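Local coordinates for protein leucine--tRNA ligase (Agrobacterium radiobacter, PDB 5AH5) that probably joins leucine to its cognate tRNA at the expense of ATP, as a class I aminoacyl-tRNA synthetase, at residues C627-N632 with L691-G696; I643-D648 with E657-L662. One frame throughout, in Å; residues are numbered along the deposited sequence.

How the interactions relate
Coming from the N terminus, the chain first runs through helix 617-632, which supplies residues 627-632 of interaction 1. Helix 634-639 and a loop follow, and that loop holds residues 643-648 of interaction 2. Helix 653-674 then brings in residues 657-662 and closes the short loop of interaction 2. Helix 678-695 and the residue after it bring 691-696 back to helix 617-632 and close the longer loop of interaction 1, so the second contact lies wholly within the first. The two centres are about 15 Å apart. The two contacts touch each other between the consecutive helices 653-674 and 678-695, where Leu691 packs on Gln661 and Leu692 on Ile658.

Interaction 1. Residues C627-N632 with L691-G696; sequences CRLFTN and LLYEKG. With nucleotides of chain D.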
# COMPACT_ATOMS: atom_id res chain seq x y z
N CYS B 627 6.15 34.42 -8.29
CA CYS B 627 7.08 35.35 -7.65
C CYS B 627 6.89 36.74 -8.25
O CYS B 627 6.84 37.71 -7.51
CB CYS B 627 8.56 34.89 -7.74
SG CYS B 627 8.86 33.33 -6.85
N ARG B 628 6.83 36.83 -9.58
CA ARG B 628 6.71 38.13 -10.25
C ARG B 628 5.40 38.92 -9.90
O ARG B 628 5.41 40.15 -9.80
CB ARG B 628 6.93 38.01 -11.75
CG ARG B 628 8.43 37.90 -12.14
CD ARG B 628 8.66 38.07 -13.63
NE ARG B 628 7.69 37.24 -14.31
CZ ARG B 628 7.87 35.96 -14.64
NH1 ARG B 628 9.02 35.35 -14.42
NH2 ARG B 628 6.88 35.28 -15.21
N LEU B 629 4.32 38.20 -9.64
CA LEU B 629 3.07 38.76 -9.14
C LEU B 629 3.27 39.37 -7.76
O LEU B 629 2.72 40.44 -7.47
CB LEU B 629 2.02 37.65 -9.08
CG LEU B 629 0.58 38.01 -8.82
CD1 LEU B 629 0.02 38.95 -9.91
CD2 LEU B 629 -0.24 36.73 -8.68
N PHE B 630 4.09 38.76 -6.92
CA PHE B 630 4.46 39.41 -5.66
C PHE B 630 5.35 40.65 -5.83
O PHE B 630 5.07 41.72 -5.23
CB PHE B 630 5.12 38.42 -4.65
CG PHE B 630 4.13 37.70 -3.82
CD1 PHE B 630 3.29 36.79 -4.38
CD2 PHE B 630 4.02 37.97 -2.45
CE1 PHE B 630 2.35 36.11 -3.61
CE2 PHE B 630 3.11 37.30 -1.68
CZ PHE B 630 2.28 36.37 -2.25
N THR B 631 6.43 40.52 -6.59
CA THR B 631 7.40 41.63 -6.79
C THR B 631 6.78 42.79 -7.57
O THR B 631 7.17 43.91 -7.38
CB THR B 631 8.69 41.18 -7.53
OG1 THR B 631 8.33 40.34 -8.63
CG2 THR B 631 9.59 40.39 -6.66
N ASN B 632 5.84 42.52 -8.46
CA ASN B 632 5.08 43.59 -9.09
C ASN B 632 4.19 44.38 -8.10
O ASN B 632 3.98 45.57 -8.32
CB ASN B 632 4.23 43.06 -10.24
CG ASN B 632 5.07 42.62 -11.44
OD1 ASN B 632 6.31 42.78 -11.48
ND2 ASN B 632 4.41 42.02 -12.40
N LEU B 691 -6.18 34.87 -12.57
CA LEU B 691 -7.21 35.81 -12.16
C LEU B 691 -6.60 37.07 -11.69
O LEU B 691 -7.04 38.18 -12.10
CB LEU B 691 -8.10 35.24 -11.07
CG LEU B 691 -9.20 36.18 -10.57
CD1 LEU B 691 -10.22 36.38 -11.70
CD2 LEU B 691 -9.84 35.65 -9.30
N LEU B 692 -5.57 36.94 -10.86
CA LEU B 692 -4.93 38.11 -10.29
C LEU B 692 -4.07 38.90 -11.28
O LEU B 692 -3.89 40.12 -11.12
CB LEU B 692 -4.13 37.73 -9.05
CG LEU B 692 -4.94 37.20 -7.88
CD1 LEU B 692 -4.02 36.93 -6.71
CD2 LEU B 692 -6.04 38.18 -7.48
N TYR B 693 -3.48 38.22 -12.26
CA TYR B 693 -2.77 38.94 -13.33
C TYR B 693 -3.75 39.83 -14.13
O TYR B 693 -3.41 40.94 -14.53
CB TYR B 693 -2.07 37.96 -14.28
CG TYR B 693 -0.62 37.77 -13.89
CD1 TYR B 693 0.36 38.74 -14.20
CD2 TYR B 693 -0.24 36.68 -13.14
CE1 TYR B 693 1.68 38.59 -13.79
CE2 TYR B 693 1.08 36.50 -12.77
CZ TYR B 693 2.03 37.44 -13.09
OH TYR B 693 3.32 37.22 -12.66
N GLU B 694 -4.93 39.28 -14.36
CA GLU B 694 -5.93 39.80 -15.29
C GLU B 694 -6.75 40.91 -14.62
O GLU B 694 -7.03 41.89 -15.26
CB GLU B 694 -6.89 38.66 -15.77
CG GLU B 694 -8.24 39.13 -16.36
CD GLU B 694 -9.20 37.99 -16.74
OE1 GLU B 694 -9.70 37.22 -15.87
OE2 GLU B 694 -9.47 37.87 -17.95
N LYS B 695 -7.18 40.69 -13.37
CA LYS B 695 -8.10 41.60 -12.65
C LYS B 695 -7.44 42.31 -11.50
O LYS B 695 -8.05 43.23 -10.97
CB LYS B 695 -9.32 40.88 -12.09
CG LYS B 695 -10.08 39.97 -13.04
CD LYS B 695 -10.91 40.74 -14.06
CE LYS B 695 -11.95 39.85 -14.73
NZ LYS B 695 -12.87 39.16 -13.76
N GLY B 696 -6.24 41.92 -11.06
CA GLY B 696 -5.58 42.63 -9.93
C GLY B 696 -5.14 43.99 -10.43
O GLY B 696 -4.98 44.17 -11.62
P U D 40 9.37 33.64 -19.67
OP1 U D 40 9.16 32.74 -18.52
OP2 U D 40 9.08 33.15 -21.03
O5' U D 40 8.49 34.95 -19.46
C5' U D 40 8.80 35.88 -18.42
C4' U D 40 8.08 37.20 -18.62
O4' U D 40 8.70 37.99 -19.67
C3' U D 40 6.60 37.13 -19.01
O3' U D 40 5.81 36.87 -17.85
C2' U D 40 6.40 38.51 -19.60
O2' U D 40 6.37 39.53 -18.63
C1' U D 40 7.68 38.65 -20.42
N1 U D 40 7.60 38.03 -21.75
C2 U D 40 6.92 38.71 -22.74
O2 U D 40 6.36 39.77 -22.54
N3 U D 40 6.89 38.09 -23.96
C4 U D 40 7.47 36.88 -24.30
O4 U D 40 7.35 36.45 -25.45
C5 U D 40 8.15 36.23 -23.23
C6 U D 40 8.20 36.81 -22.02
O HOH W 1 5.01 37.44 -14.88
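This contact joins two helices of the helical anticodon-binding bundle, the helical anticodon-binding domain of the leucyl-type class I synthetases, on a face that meets the bound tRNA. Leu629 of helix 617-632 lies against Tyr693 of helix 678-695. Its CD1 methyl sits over the middle of the ring, 3.9 Å from the Tyr693 centroid and 9° off the ring normal, a CH-pi contact. The CG of Leu629 stands anti to the backbone N (chi1 -170°), which carries both methyls toward the other helix. The second methyl, CD2, packs on Leu692 CB at 4.0 Å, and these two side chains cross at about a right angle.

The phenol oxygen of Tyr693 reaches the neighbouring helix and is hydrogen-bonded to the backbone O of Arg625. It also accepts a hydrogen bond from water 1, whose O is 2.8 Å from Tyr693 OH. The same water lies at the edge of the Arg628 guanidinium, in its plane, and accepts from Arg628 NE at 2.7 Å. It donates to O3' of U40 of chain D at 3.1 Å. One water thus links both helices to the RNA backbone. C5' of U40 of chain D lies over one guanidinium face, toward its rim, and Arg628 NH2 forms a salt bridge to a phosphate of the RNA.

Over these short segments the two axes make an angle of 39°, with a closest approach of 11.1 Å. Helix 701-715 takes Leu629 and Leu692 on Leu708, while helix 720-729 touches Phe630 through Leu726.

Interaction 2. Residues I643-D648 with E657-L662; sequences IEICPD and EIARQL
Ile645 meets Ala659 and Leu662 where the loop after helix 634-639 passes along helix 653-674. The contact is small, apolar and buried, with no hydrogen bond across it.

Along the helix, Glu657 comes first. Its OE2 makes a salt bridge of 2.8 Å to NH1 of Arg660, one turn on, and the carboxylate sits at the edge of the guanidinium, in its plane. This pair belongs to the helix itself and does not touch the loop.

Ala659 is the main meeting point. Ile645 lays CD1 against the helix backbone, 3.6 Å from Ala659 CA. Its other branch, CG2, rests on Ala659 CB at 3.8 Å. The alanine methyl therefore touches both ends of the isoleucine fork. In Ile645, CG1 is anti to the carbonyl carbon (chi1 -60°) and CG2 is anti to the backbone N, so the two branches spread over the helix surface. Leu662, one turn beyond Ala659, adds a looser contact, with its CB 4.5 Å from Ile645 CD1.

Helix 701-715 borders the same patch. Its Ser707 touches Ile645 and Ile658, and its Leu710 touches Leu662, while Arg713 bridges to Glu644 in the loop. Helix 678-695 packs on Leu662 through Val688. Ile645 of the loop thus packs against helices 653-674 and 701-715.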
# COMPACT_ATOMS: atom_id res chain seq x y z
N ILE B 643 -4.20 38.93 5.28
CA ILE B 643 -3.83 37.53 5.01
C ILE B 643 -4.97 36.79 4.39
O ILE B 643 -4.81 35.62 4.03
CB ILE B 643 -3.32 36.78 6.28
CG1 ILE B 643 -4.46 36.53 7.29
CG2 ILE B 643 -2.17 37.54 6.88
CD1 ILE B 643 -4.11 35.62 8.47
N GLU B 644 -6.14 37.45 4.28
CA GLU B 644 -7.27 36.94 3.54
C GLU B 644 -8.22 38.14 3.22
O GLU B 644 -7.93 39.26 3.60
CB GLU B 644 -7.98 35.84 4.34
CG GLU B 644 -8.62 36.30 5.67
CD GLU B 644 -8.37 35.34 6.84
OE1 GLU B 644 -8.01 34.14 6.63
OE2 GLU B 644 -8.56 35.80 7.99
N ILE B 645 -9.33 37.89 2.54
CA ILE B 645 -10.25 38.96 2.16
C ILE B 645 -11.43 39.02 3.14
O ILE B 645 -12.11 38.01 3.33
CB ILE B 645 -10.80 38.70 0.73
CG1 ILE B 645 -9.63 38.64 -0.27
CG2 ILE B 645 -11.84 39.76 0.34
CD1 ILE B 645 -10.03 38.09 -1.62
N CYS B 646 -11.66 40.17 3.76
CA CYS B 646 -12.93 40.41 4.51
C CYS B 646 -14.02 41.16 3.66
O CYS B 646 -13.66 41.98 2.81
CB CYS B 646 -12.64 41.18 5.79
SG CYS B 646 -11.71 40.25 7.02
N PRO B 647 -15.32 40.91 3.91
CA PRO B 647 -16.44 41.58 3.16
C PRO B 647 -16.30 43.10 3.08
O PRO B 647 -16.44 43.66 1.99
CB PRO B 647 -17.69 41.20 3.95
CG PRO B 647 -17.32 39.97 4.69
CD PRO B 647 -15.84 39.94 4.90
N ASP B 648 -15.92 43.74 4.19
CA ASP B 648 -15.62 45.20 4.25
C ASP B 648 -14.45 45.69 3.41
O ASP B 648 -14.33 46.88 3.18
CB ASP B 648 -15.39 45.67 5.72
CG ASP B 648 -16.68 45.65 6.58
OD1 ASP B 648 -17.76 45.25 6.07
OD2 ASP B 648 -16.60 46.04 7.78
N GLU B 657 -15.80 39.62 -7.30
CA GLU B 657 -15.56 38.51 -8.21
C GLU B 657 -14.27 37.80 -7.78
O GLU B 657 -14.22 36.56 -7.75
CB GLU B 657 -15.48 38.92 -9.66
CG GLU B 657 -15.33 37.76 -10.66
CD GLU B 657 -16.40 36.66 -10.53
OE1 GLU B 657 -17.57 36.96 -10.15
OE2 GLU B 657 -16.08 35.48 -10.81
N ILE B 658 -13.27 38.60 -7.45
CA ILE B 658 -12.00 38.09 -6.97
C ILE B 658 -12.24 37.31 -5.67
O ILE B 658 -11.89 36.13 -5.59
CB ILE B 658 -10.96 39.20 -6.79
CG1 ILE B 658 -10.57 39.76 -8.16
CG2 ILE B 658 -9.70 38.66 -6.08
CD1 ILE B 658 -9.78 41.07 -8.11
N ALA B 659 -12.91 37.95 -4.70
CA ALA B 659 -13.10 37.35 -3.38
C ALA B 659 -13.81 36.02 -3.49
O ALA B 659 -13.43 35.05 -2.87
CB ALA B 659 -13.86 38.28 -2.46
N ARG B 660 -14.80 35.98 -4.35
CA ARG B 660 -15.51 34.77 -4.59
C ARG B 660 -14.66 33.63 -5.16
O ARG B 660 -14.91 32.46 -4.82
CB ARG B 660 -16.66 35.03 -5.54
CG ARG B 660 -17.39 33.75 -5.91
CD ARG B 660 -18.69 33.94 -6.65
NE ARG B 660 -18.84 32.79 -7.54
CZ ARG B 660 -18.36 32.73 -8.78
NH1 ARG B 660 -17.75 33.78 -9.33
NH2 ARG B 660 -18.51 31.60 -9.48
N GLN B 661 -13.81 33.96 -6.11
CA GLN B 661 -12.97 32.98 -6.79
C GLN B 661 -11.95 32.34 -5.79
O GLN B 661 -11.75 31.14 -5.79
CB GLN B 661 -12.27 33.64 -7.97
CG GLN B 661 -13.18 33.86 -9.17
CD GLN B 661 -12.84 32.88 -10.27
OE1 GLN B 661 -12.09 33.20 -11.22
NE2 GLN B 661 -13.31 31.64 -10.10
N LEU B 662 -11.42 33.15 -4.90
CA LEU B 662 -10.58 32.72 -3.84
C LEU B 662 -11.26 31.78 -2.89
O LEU B 662 -10.66 30.78 -2.52
CB LEU B 662 -9.94 33.90 -3.12
CG LEU B 662 -8.61 34.15 -3.85
CD1 LEU B 662 -8.76 35.09 -5.05
CD2 LEU B 662 -7.54 34.61 -2.92